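Local coordinates for protein SusD homolog (Bacteroides thetaiotaomicron VPI-5482, PDB 3IV0) that probably binds glycans at the cell surface as an outer-membrane lipoprotein of the SusD family, its ligand being unknown, at residues V255-G260 and V364-G369; N275-M280 and D348-G353; A282-N287 and K342-I347; V288-S291 and M297-F300. One frame throughout, in Å; residues are numbered along the deposited sequence.

Contact 1: V255-G260 and V364-G369; sequences VIFAGG and VFRYAG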
loop_
_atom_site.group_PDB
_atom_site.type_symbol
_atom_site.label_atom_id
_atom_site.label_comp_id
_atom_site.label_asym_id
_atom_site.label_seq_id
_atom_site.Cartn_x
_atom_site.Cartn_y
_atom_site.Cartn_z
ATOM N N VAL A 255 9.411 11.584 11.298
ATOM C CA VAL A 255 10.078 12.053 10.080
ATOM C C VAL A 255 9.831 11.081 8.905
ATOM O O VAL A 255 9.593 11.482 7.778
ATOM C CB VAL A 255 11.583 12.215 10.315
ATOM C CG1 VAL A 255 12.308 12.623 9.032
ATOM C CG2 VAL A 255 11.859 13.227 11.443
ATOM N N ILE A 256 9.814 9.784 9.193
ATOM C CA ILE A 256 9.398 8.796 8.191
ATOM C C ILE A 256 7.998 9.097 7.698
ATOM O O ILE A 256 7.731 9.212 6.496
ATOM C CB ILE A 256 9.426 7.347 8.709
ATOM C CG1 ILE A 256 10.783 6.972 9.294
ATOM C CG2 ILE A 256 8.996 6.392 7.574
ATOM C CD1 ILE A 256 10.805 5.598 10.024
ATOM N N PHE A 257 7.069 9.253 8.638
ATOM C CA PHE A 257 5.668 9.377 8.286
ATOM C C PHE A 257 5.211 10.749 7.824
ATOM O O PHE A 257 4.137 10.875 7.214
ATOM C CB PHE A 257 4.787 8.723 9.360
ATOM C CG PHE A 257 5.157 7.293 9.569
ATOM C CD1 PHE A 257 5.026 6.386 8.514
ATOM C CD2 PHE A 257 5.776 6.868 10.720
ATOM C CE1 PHE A 257 5.433 5.078 8.660
ATOM C CE2 PHE A 257 6.199 5.537 10.844
ATOM C CZ PHE A 257 6.044 4.677 9.787
ATOM N N ALA A 258 6.057 11.771 7.986
ATOM C CA ALA A 258 5.792 13.066 7.401
ATOM C C ALA A 258 5.900 12.973 5.887
ATOM O O ALA A 258 5.235 13.723 5.154
ATOM C CB ALA A 258 6.799 14.085 7.904
ATOM N N GLY A 259 6.760 12.068 5.424
ATOM C CA GLY A 259 7.035 11.935 4.006
ATOM C C GLY A 259 8.309 12.615 3.616
ATOM O O GLY A 259 8.783 13.529 4.315
ATOM N N GLY A 260 8.862 12.177 2.490
ATOM C CA GLY A 260 10.077 12.752 1.978
ATOM C C GLY A 260 11.347 12.347 2.703
ATOM O O GLY A 260 12.408 12.925 2.459
ATOM N N VAL A 364 3.399 4.406 0.849
ATOM C CA VAL A 364 2.929 3.214 0.181
ATOM C C VAL A 364 3.963 2.105 0.298
ATOM O O VAL A 364 3.622 0.963 0.687
ATOM C CB VAL A 364 2.604 3.510 -1.298
ATOM C CG1 VAL A 364 2.226 2.209 -2.049
ATOM C CG2 VAL A 364 1.462 4.512 -1.400
ATOM N N PHE A 365 5.200 2.393 -0.032
ATOM C CA PHE A 365 6.301 1.453 0.073
ATOM C C PHE A 365 7.410 2.161 0.799
ATOM O O PHE A 365 7.757 3.308 0.472
ATOM C CB PHE A 365 6.814 1.031 -1.301
ATOM C CG PHE A 365 5.785 0.365 -2.190
ATOM C CD1 PHE A 365 4.980 -0.687 -1.740
ATOM C CD2 PHE A 365 5.679 0.761 -3.537
ATOM C CE1 PHE A 365 4.080 -1.287 -2.570
ATOM C CE2 PHE A 365 4.755 0.127 -4.376
ATOM C CZ PHE A 365 3.949 -0.871 -3.871
ATOM N N ARG A 366 8.031 1.500 1.767
ATOM C CA ARG A 366 9.234 2.073 2.361
ATOM C C ARG A 366 10.312 1.025 2.599
ATOM O O ARG A 366 10.082 -0.191 2.443
ATOM C CB ARG A 366 8.956 2.867 3.617
ATOM C CG ARG A 366 8.422 2.067 4.746
ATOM C CD ARG A 366 8.257 2.969 5.989
ATOM N NE ARG A 366 7.464 2.304 7.019
ATOM C CZ ARG A 366 7.967 1.746 8.122
ATOM N NH1 ARG A 366 9.253 1.713 8.372
ATOM N NH2 ARG A 366 7.140 1.208 8.992
ATOM N N TYR A 367 11.513 1.478 2.914
ATOM C CA TYR A 367 12.690 0.625 2.870
ATOM C C TYR A 367 12.609 -0.529 3.860
ATOM O O TYR A 367 13.006 -1.636 3.521
ATOM C CB TYR A 367 13.917 1.495 3.052
ATOM C CG TYR A 367 15.257 0.838 2.847
ATOM C CD1 TYR A 367 15.560 0.078 1.719
ATOM C CD2 TYR A 367 16.274 1.064 3.755
ATOM C CE1 TYR A 367 16.828 -0.489 1.564
ATOM C CE2 TYR A 367 17.551 0.551 3.573
ATOM C CZ TYR A 367 17.795 -0.245 2.511
ATOM O OH TYR A 367 19.061 -0.764 2.341
ATOM N N ALA A 368 12.054 -0.339 5.056
ATOM C CA ALA A 368 11.950 -1.455 5.991
ATOM C C ALA A 368 11.072 -2.541 5.409
ATOM O O ALA A 368 11.352 -3.736 5.573
ATOM C CB ALA A 368 11.367 -1.009 7.363
ATOM N N GLY A 369 9.965 -2.143 4.783
ATOM C CA GLY A 369 9.082 -3.112 4.123
ATOM C C GLY A 369 9.795 -3.913 3.063
ATOM O O GLY A 369 9.654 -5.145 3.006
#

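Contact 2: N275-M280 and D348-G353; sequences NEIFMM and DTYGNG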
loop_
_atom_site.group_PDB
_atom_site.type_symbol
_atom_site.label_atom_id
_atom_site.label_comp_id
_atom_site.label_asym_id
_atom_site.label_seq_id
_atom_site.Cartn_x
_atom_site.Cartn_y
_atom_site.Cartn_z
ATOM N N ASN A 275 -3.986 22.742 -0.424
ATOM C CA ASN A 275 -5.309 22.181 -0.603
ATOM C C ASN A 275 -5.255 20.792 -1.221
ATOM O O ASN A 275 -6.094 20.431 -2.018
ATOM C CB ASN A 275 -6.164 23.089 -1.486
ATOM N N GLU A 276 -4.215 20.036 -0.896
ATOM C CA GLU A 276 -4.139 18.636 -1.328
ATOM C C GLU A 276 -4.246 17.813 -0.053
ATOM O O GLU A 276 -3.236 17.521 0.609
ATOM C CB GLU A 276 -2.837 18.393 -2.050
ATOM C CG GLU A 276 -2.797 19.074 -3.411
ATOM C CD GLU A 276 -1.436 19.004 -4.075
ATOM O OE1 GLU A 276 -0.437 19.340 -3.409
ATOM O OE2 GLU A 276 -1.374 18.634 -5.277
ATOM N N ILE A 277 -5.477 17.537 0.331
ATOM C CA ILE A 277 -5.792 16.975 1.632
ATOM C C ILE A 277 -6.525 15.668 1.468
ATOM O O ILE A 277 -7.509 15.566 0.767
ATOM C CB ILE A 277 -6.672 17.941 2.459
ATOM C CG1 ILE A 277 -6.043 19.333 2.450
ATOM C CG2 ILE A 277 -6.821 17.490 3.907
ATOM C CD1 ILE A 277 -6.822 20.388 3.255
ATOM N N PHE A 278 -6.032 14.645 2.145
ATOM C CA PHE A 278 -6.693 13.360 2.131
ATOM C C PHE A 278 -7.989 13.456 2.908
ATOM O O PHE A 278 -8.082 14.239 3.818
ATOM C CB PHE A 278 -5.811 12.311 2.793
ATOM C CG PHE A 278 -4.419 12.120 2.139
ATOM C CD1 PHE A 278 -4.186 12.323 0.768
ATOM C CD2 PHE A 278 -3.362 11.647 2.920
ATOM C CE1 PHE A 278 -2.942 12.092 0.241
ATOM C CE2 PHE A 278 -2.118 11.411 2.390
ATOM C CZ PHE A 278 -1.895 11.636 1.050
HETATM N N MSE A 279 -8.944 12.596 2.612
HETATM C CA MSE A 279 -10.093 12.477 3.483
HETATM C C MSE A 279 -9.641 12.070 4.869
HETATM O O MSE A 279 -8.767 11.211 5.013
HETATM C CB MSE A 279 -11.018 11.406 2.966
HETATM C CG MSE A 279 -11.761 11.790 1.781
HETATM SE SE MSE A 279 -12.869 10.360 1.059
HETATM C CE MSE A 279 -13.918 10.101 2.524
HETATM N N MSE A 280 -10.230 12.666 5.890
HETATM C CA MSE A 280 -9.938 12.291 7.235
HETATM C C MSE A 280 -10.083 10.770 7.430
HETATM O O MSE A 280 -9.207 10.120 8.013
HETATM C CB MSE A 280 -10.882 13.046 8.153
HETATM C CG MSE A 280 -10.609 12.795 9.555
HETATM SE SE MSE A 280 -11.455 14.060 10.742
HETATM C CE MSE A 280 -10.876 15.230 10.194
ATOM N N ASP A 348 -1.664 18.858 12.479
ATOM C CA ASP A 348 -1.762 20.179 11.877
ATOM C C ASP A 348 -3.218 20.529 11.707
ATOM O O ASP A 348 -4.105 19.698 11.852
ATOM C CB ASP A 348 -1.022 20.186 10.539
ATOM C CG ASP A 348 -0.643 21.573 10.062
ATOM O OD1 ASP A 348 -0.977 22.569 10.746
ATOM O OD2 ASP A 348 -0.014 21.649 8.983
ATOM N N THR A 349 -3.469 21.810 11.451
ATOM C CA THR A 349 -4.818 22.283 11.224
ATOM C C THR A 349 -4.969 22.842 9.820
ATOM O O THR A 349 -3.995 23.285 9.214
ATOM C CB THR A 349 -5.169 23.366 12.232
ATOM O OG1 THR A 349 -4.258 24.452 12.063
ATOM C CG2 THR A 349 -5.049 22.820 13.637
ATOM N N TYR A 350 -6.180 22.795 9.291
ATOM C CA TYR A 350 -6.458 23.423 8.005
ATOM C C TYR A 350 -7.893 23.939 7.956
ATOM O O TYR A 350 -8.684 23.699 8.874
ATOM C CB TYR A 350 -6.193 22.442 6.866
ATOM C CG TYR A 350 -7.021 21.186 6.911
ATOM C CD1 TYR A 350 -6.578 20.057 7.603
ATOM C CD2 TYR A 350 -8.249 21.130 6.281
ATOM C CE1 TYR A 350 -7.340 18.906 7.639
ATOM C CE2 TYR A 350 -9.015 20.003 6.315
ATOM C CZ TYR A 350 -8.562 18.885 6.987
ATOM O OH TYR A 350 -9.350 17.762 6.997
ATOM N N GLY A 351 -8.222 24.653 6.880
ATOM C CA GLY A 351 -9.560 25.202 6.706
ATOM C C GLY A 351 -9.964 26.020 7.901
ATOM O O GLY A 351 -9.179 26.832 8.392
ATOM N N ASN A 352 -11.182 25.806 8.391
ATOM C CA ASN A 352 -11.611 26.486 9.606
ATOM C C ASN A 352 -11.418 25.605 10.820
ATOM O O ASN A 352 -12.368 25.014 11.340
ATOM C CB ASN A 352 -13.066 26.960 9.522
ATOM C CG ASN A 352 -13.373 28.067 10.531
ATOM O OD1 ASN A 352 -13.174 27.902 11.739
ATOM N ND2 ASN A 352 -13.850 29.206 10.032
ATOM N N GLY A 353 -10.170 25.497 11.254
ATOM C CA GLY A 353 -9.868 24.892 12.534
ATOM C C GLY A 353 -9.858 23.377 12.529
ATOM O O GLY A 353 -9.685 22.779 13.575
HETATM O O HOH W 1 -8.029 15.467 6.477
#

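Contact 3: A282-N287 and K342-I347; sequences AKFSDN and KKFWNI. With EDO (1,2-ethanediol), chain F.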
loop_
_atom_site.group_PDB
_atom_site.type_symbol
_atom_site.label_atom_id
_atom_site.label_comp_id
_atom_site.label_asym_id
_atom_site.label_seq_id
_atom_site.Cartn_x
_atom_site.Cartn_y
_atom_site.Cartn_z
ATOM N N ALA A 282 -9.861 8.453 5.341
ATOM C CA ALA A 282 -8.860 7.735 4.550
ATOM C C ALA A 282 -7.514 7.568 5.240
ATOM O O ALA A 282 -6.685 6.734 4.839
ATOM C CB ALA A 282 -8.616 8.438 3.208
ATOM N N LYS A 283 -7.270 8.390 6.261
ATOM C CA LYS A 283 -6.004 8.390 6.983
ATOM C C LYS A 283 -6.141 7.497 8.204
ATOM O O LYS A 283 -6.859 7.833 9.162
ATOM C CB LYS A 283 -5.619 9.807 7.386
ATOM C CG LYS A 283 -5.307 10.663 6.159
ATOM C CD LYS A 283 -4.844 12.062 6.517
ATOM C CE LYS A 283 -6.008 12.990 6.718
ATOM N NZ LYS A 283 -5.561 14.436 6.761
ATOM N N PHE A 284 -5.414 6.393 8.202
ATOM C CA PHE A 284 -5.447 5.477 9.331
ATOM C C PHE A 284 -5.284 6.208 10.650
ATOM O O PHE A 284 -6.067 5.999 11.618
ATOM C CB PHE A 284 -4.315 4.452 9.156
ATOM C CG PHE A 284 -4.152 3.475 10.299
ATOM C CD1 PHE A 284 -4.915 2.329 10.337
ATOM C CD2 PHE A 284 -3.232 3.695 11.307
ATOM C CE1 PHE A 284 -4.765 1.394 11.354
ATOM C CE2 PHE A 284 -3.089 2.751 12.328
ATOM C CZ PHE A 284 -3.886 1.621 12.341
ATOM N N SER A 285 -4.305 7.085 10.713
ATOM C CA SER A 285 -4.030 7.819 11.941
ATOM C C SER A 285 -5.299 8.518 12.488
ATOM O O SER A 285 -5.540 8.523 13.714
ATOM C CB SER A 285 -2.904 8.820 11.706
ATOM O OG SER A 285 -2.471 9.390 12.940
ATOM N N ASP A 286 -6.091 9.134 11.604
ATOM C CA ASP A 286 -7.280 9.871 12.031
ATOM C C ASP A 286 -8.400 8.971 12.468
ATOM O O ASP A 286 -9.377 9.443 13.052
ATOM C CB ASP A 286 -7.726 10.881 10.976
ATOM C CG ASP A 286 -6.830 12.115 10.929
ATOM O OD1 ASP A 286 -6.187 12.456 11.942
ATOM O OD2 ASP A 286 -6.823 12.811 9.883
ATOM N N ASN A 287 -8.272 7.670 12.199
ATOM C CA ASN A 287 -9.261 6.724 12.637
ATOM C C ASN A 287 -8.902 6.067 13.971
ATOM O O ASN A 287 -9.781 5.447 14.596
ATOM C CB ASN A 287 -9.478 5.654 11.550
ATOM C CG ASN A 287 -10.142 6.208 10.303
ATOM O OD1 ASN A 287 -10.979 7.115 10.358
ATOM N ND2 ASN A 287 -9.783 5.647 9.156
ATOM N N LYS A 342 -0.278 6.270 18.113
ATOM C CA LYS A 342 0.372 7.550 17.906
ATOM C C LYS A 342 1.549 7.510 16.905
ATOM O O LYS A 342 2.234 8.496 16.653
ATOM C CB LYS A 342 0.849 8.113 19.247
ATOM C CG LYS A 342 1.895 7.324 19.899
ATOM C CD LYS A 342 2.270 7.979 21.257
ATOM C CE LYS A 342 3.329 7.187 21.985
ATOM N NZ LYS A 342 3.622 7.784 23.310
ATOM N N LYS A 343 1.684 6.352 16.274
ATOM C CA LYS A 343 2.748 6.076 15.298
ATOM C C LYS A 343 2.897 7.170 14.250
ATOM O O LYS A 343 3.993 7.538 13.909
ATOM C CB LYS A 343 2.436 4.752 14.578
ATOM C CG LYS A 343 3.389 4.385 13.438
ATOM C CD LYS A 343 3.102 3.013 12.897
ATOM C CE LYS A 343 3.966 2.735 11.669
ATOM N NZ LYS A 343 3.724 1.385 11.099
ATOM N N PHE A 344 1.785 7.678 13.730
ATOM C CA PHE A 344 1.832 8.579 12.580
ATOM C C PHE A 344 1.711 10.051 12.931
ATOM O O PHE A 344 1.520 10.883 12.050
ATOM C CB PHE A 344 0.705 8.207 11.620
ATOM C CG PHE A 344 0.814 6.802 11.077
ATOM C CD1 PHE A 344 1.572 6.547 9.968
ATOM C CD2 PHE A 344 0.163 5.755 11.683
ATOM C CE1 PHE A 344 1.716 5.250 9.504
ATOM C CE2 PHE A 344 0.268 4.464 11.224
ATOM C CZ PHE A 344 1.049 4.201 10.129
ATOM N N TRP A 345 1.688 10.400 14.220
ATOM C CA TRP A 345 1.351 11.782 14.563
ATOM C C TRP A 345 2.291 12.809 13.954
ATOM O O TRP A 345 3.486 12.817 14.182
ATOM C CB TRP A 345 1.232 11.971 16.071
ATOM C CG TRP A 345 0.027 11.333 16.651
ATOM C CD1 TRP A 345 -0.958 10.678 15.990
ATOM C CD2 TRP A 345 -0.340 11.340 18.027
ATOM N NE1 TRP A 345 -1.905 10.233 16.869
ATOM C CE2 TRP A 345 -1.555 10.639 18.134
ATOM C CE3 TRP A 345 0.241 11.876 19.172
ATOM C CZ2 TRP A 345 -2.201 10.434 19.368
ATOM C CZ3 TRP A 345 -0.401 11.681 20.399
ATOM C CH2 TRP A 345 -1.603 10.980 20.482
ATOM N N ASN A 346 1.673 13.662 13.163
ATOM C CA ASN A 346 2.223 14.880 12.587
ATOM C C ASN A 346 1.010 15.788 12.483
ATOM O O ASN A 346 0.314 15.874 11.471
ATOM C CB ASN A 346 2.834 14.618 11.227
ATOM C CG ASN A 346 4.295 14.228 11.325
ATOM O OD1 ASN A 346 5.099 14.988 11.891
ATOM N ND2 ASN A 346 4.638 13.030 10.843
ATOM N N ILE A 347 0.735 16.464 13.584
ATOM C CA ILE A 347 -0.545 17.105 13.771
ATOM C C ILE A 347 -0.560 18.495 13.125
ATOM O O ILE A 347 0.439 19.207 13.195
ATOM C CB ILE A 347 -0.827 17.212 15.282
ATOM C CG1 ILE A 347 -0.953 15.814 15.918
ATOM C CG2 ILE A 347 -2.090 18.008 15.518
ATOM C CD1 ILE A 347 -0.555 15.780 17.409
HETATM C C1 EDO F . -11.360 10.993 11.585
HETATM O O1 EDO F . -11.594 11.326 12.927
HETATM C C2 EDO F . -12.190 9.878 10.957
HETATM O O2 EDO F . -12.671 8.954 11.917
HETATM O O HOH W 2 -1.054 7.490 14.537
#

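Contact 4: V288-S291 and M297-F300; sequences VSYS and MPLF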
loop_
_atom_site.group_PDB
_atom_site.type_symbol
_atom_site.label_atom_id
_atom_site.label_comp_id
_atom_site.label_asym_id
_atom_site.label_seq_id
_atom_site.Cartn_x
_atom_site.Cartn_y
_atom_site.Cartn_z
ATOM N N VAL A 288 -7.640 6.172 14.388
ATOM C CA VAL A 288 -7.168 5.501 15.600
ATOM C C VAL A 288 -6.624 6.491 16.621
ATOM O O VAL A 288 -5.964 6.085 17.571
ATOM C CB VAL A 288 -6.096 4.427 15.303
ATOM C CG1 VAL A 288 -6.728 3.334 14.451
ATOM C CG2 VAL A 288 -4.905 5.037 14.627
ATOM N N SER A 289 -6.940 7.762 16.476
ATOM C CA SER A 289 -6.486 8.815 17.397
ATOM C C SER A 289 -7.659 9.553 17.987
ATOM O O SER A 289 -8.711 9.658 17.356
ATOM C CB SER A 289 -5.615 9.833 16.649
ATOM O OG SER A 289 -4.459 9.213 16.097
ATOM N N TYR A 290 -7.481 10.090 19.195
ATOM C CA TYR A 290 -8.513 10.939 19.791
ATOM C C TYR A 290 -7.966 12.161 20.523
ATOM O O TYR A 290 -8.563 13.221 20.444
ATOM C CB TYR A 290 -9.438 10.125 20.729
ATOM C CG TYR A 290 -8.805 9.674 22.034
ATOM C CD1 TYR A 290 -8.103 8.482 22.128
ATOM C CD2 TYR A 290 -8.918 10.451 23.185
ATOM C CE1 TYR A 290 -7.514 8.087 23.303
ATOM C CE2 TYR A 290 -8.322 10.058 24.366
ATOM C CZ TYR A 290 -7.630 8.880 24.423
ATOM O OH TYR A 290 -7.034 8.469 25.596
ATOM N N SER A 291 -6.859 12.001 21.232
ATOM C CA SER A 291 -6.457 13.038 22.192
ATOM C C SER A 291 -6.009 14.312 21.469
ATOM O O SER A 291 -6.223 15.430 21.943
ATOM C CB SER A 291 -5.379 12.513 23.134
ATOM O OG SER A 291 -4.179 12.177 22.461
HETATM N N MSE A 297 -13.162 9.665 21.903
HETATM C CA MSE A 297 -12.680 8.315 21.558
HETATM C C MSE A 297 -12.435 8.270 20.047
HETATM O O MSE A 297 -13.045 9.029 19.299
HETATM C CB MSE A 297 -13.676 7.218 21.977
HETATM C CG MSE A 297 -15.025 7.260 21.247
HETATM SE SE MSE A 297 -16.586 6.581 22.261
HETATM C CE MSE A 297 -17.948 7.344 21.145
ATOM N N PRO A 298 -11.527 7.385 19.596
ATOM C CA PRO A 298 -11.310 7.228 18.146
ATOM C C PRO A 298 -12.425 6.496 17.453
ATOM O O PRO A 298 -13.378 6.058 18.066
ATOM C CB PRO A 298 -10.040 6.387 18.063
ATOM C CG PRO A 298 -9.500 6.265 19.427
ATOM C CD PRO A 298 -10.667 6.485 20.372
ATOM N N LEU A 299 -12.284 6.299 16.144
ATOM C CA LEU A 299 -13.243 5.494 15.411
ATOM C C LEU A 299 -13.232 4.025 15.837
ATOM O O LEU A 299 -14.279 3.397 15.990
ATOM C CB LEU A 299 -12.939 5.595 13.900
ATOM C CG LEU A 299 -13.869 4.809 12.992
ATOM C CD1 LEU A 299 -15.201 5.505 12.913
ATOM C CD2 LEU A 299 -13.272 4.696 11.570
ATOM N N PHE A 300 -12.040 3.450 15.994
ATOM C CA PHE A 300 -11.909 2.046 16.352
ATOM C C PHE A 300 -10.620 1.771 17.095
ATOM O O PHE A 300 -9.722 2.592 17.142
ATOM C CB PHE A 300 -12.031 1.105 15.127
ATOM C CG PHE A 300 -10.928 1.250 14.090
ATOM C CD1 PHE A 300 -9.683 0.628 14.254
ATOM C CD2 PHE A 300 -11.147 1.956 12.937
ATOM C CE1 PHE A 300 -8.689 0.730 13.296
ATOM C CE2 PHE A 300 -10.146 2.081 11.978
ATOM C CZ PHE A 300 -8.933 1.463 12.148
HETATM O O HOH W 3 -10.344 8.704 15.379
#

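Contact 1: V255-G260 and V364-G369
R366 NH1 is gripped by two carboxylates, E263 and E422, and NH2 makes a salt bridge to E426, while I256 and F257 of helix 253-258 pack against the aliphatic CD and a guanidinium face. F257 brings an edge rather than its pi face: CZ stands 3.5 Å above the guanidinium plane, near its rim, and lies 3.7 Å from R366 NH2. Ring and guanidinium planes are 90° apart. I256 CG2 touches the aliphatic part instead, 3.8 Å from R366 CD, its side chain crossing the arginine at about a right angle; the same methyl lies over a face of the F257 ring. R366 occupies the N-cap position of helix 367-381, and its CG sits between the backbone N and the carbonyl carbon (chi1 64°), from where the chain runs extended to NE and brings the guanidinium under the F257 edge. Replacing it with a leucine would probably leave E263 and E422 without this cation, E426 with K343 but not the arginine, and the F257 edge without its flat support. A buried charge is thus handled in two ways: the carboxylates probably offset the charge of NH1 and NH2, and hydrocarbon shields the CD methylene and one guanidinium face.

Contact 2: N275-M280 and D348-G353
I277 lies across one face of the Y350 ring, overlapping it with both of its branch ends. CD1 is nearest, 3.4 Å from Y350 CD2 and 3.8 Å from the ring centroid, 28° off the ring normal, which makes a CH-pi contact displaced toward the rim. CG2 covers the phenolic end, 3.8 Å from Y350 CZ. With CG1 beside its own backbone N (chi1 -50°) and CD1 extended beyond it, the isoleucine spans the ring from CD2 to CZ. The hydroxyl finishes the contact through water: water 1 sits 2.7 Å from Y350 OH and donates to F278 O at 2.9 Å, so a backbone carbonyl of the loop is tied to the strand without touching it. A glycine in place of Y350 would probably leave the I277 methyls without the ring they rest on and cost water 1 its hydroxyl partner. The contact lies near the protein surface and joins a loop to a small beta hairpin. Y350 ends strand 348-350, which pairs antiparallel with strand 354-356 through a turn that includes G351, N352 and G353, and its ring also touches I272. The other partner, 275-280, lies between this hairpin and helix 19-39: F278 packs on R34, M38 and S39 of that helix, and E276 forms a salt bridge with R34.

Contact 3: A282-N287 and K342-I347
F284 and S285, on the short and weakly bonded helix 284-287, pack against a type I beta turn from K342 to W345, which is closed by the bond from W345 N to K342 O. The contact thus sets the loop before strand 348-350 against this helix, and F284 also touches T45 and D49 of helix 43-50. The tight side is aromatic and hydrocarbon. F284 CD2 comes within 3.6 Å of F344 CE2, the two rings meeting obliquely with centroids 5.8 Å apart and planes at 72°. F284 reaches this place because its CG lies anti to the backbone N (chi1 176°). Next to it S285 touches two residues of the turn: CB rests against F344 CB, and OG lies at the edge of the W345 indole near CD1. The hydroxyl is not left to this apolar company, since it bonds to S357 and to water 2, which in turn accepts from F344 N at 3.0 Å. That water joins helix to turn where no direct polar bond does. Away from the turn, T356 and S357 hold the D286 carboxylate, and T356 OG1 also bonds K283 NZ. The looser links there are the long K283-D286 salt bridge and an ethanediol, probably from the crystallisation liquor, weakly bonded to D286 O and N287 OD1 and also bonded to K295. The indole is backed by the first residue of the turn: K342 CB sits 3.5 Å above the plane of W345, over its centre.

Contact 4: V288-S291 and M297-F300
The contact resembles the neck of an omega loop: between helix 284-287 and strand 300-302 the chain runs out and doubles back without regular structure, bringing Y290 CA to within 4.9 Å of P298 CA. P298 is the residue on which the neck closes. Its ring lies side by side with the Y290 side chain, both pointing the same way, with P298 CD 3.7 Å from Y290 CD1, and Y290 CB presses on P298 N at 3.6 Å. The tyrosine takes this flank because its CG is held between its backbone N and carbonyl carbon (chi1 71°). P298 CB rests against the backbone of the 288-291 arm, at S289 O and V288 C. One step further, V288 CG1 meets the F300 ring obliquely, 3.5 Å from CE1, where strand 300-302 begins; helix 63-69 touches the same phenylalanine through V65. The polar link between the two arms is water 3, which donates to S289 O at 2.7 Å and accepts from L299 N at 3.2 Å. Close ends, with no regular structure or ladder between them, are consistent with an omega loop rather than a beta hairpin.

Along the chain the contacts are nested: contact 4 lies inside contact 3, that inside contact 2, and all inside contact 1. Contact 3 is the hub. Toward contact 1, centres about 14 Å apart, F257 meets F344 edge-to-face, and R366 NH2 lies 4.0 Å from K343 NZ, both cations sharing E426. Toward contact 4, centres about 10 Å apart, W345 NE1 probably hydrogen-bonds S289 OG at 2.9 Å. Toward contact 2, centres about 13 Å apart, M280 O packs on D286 CB at 3.4 Å. The ethanediol sits beside contact 3; its approach to the M280 side chain of contact 2 is doubtful, and no natural ligand is bound there.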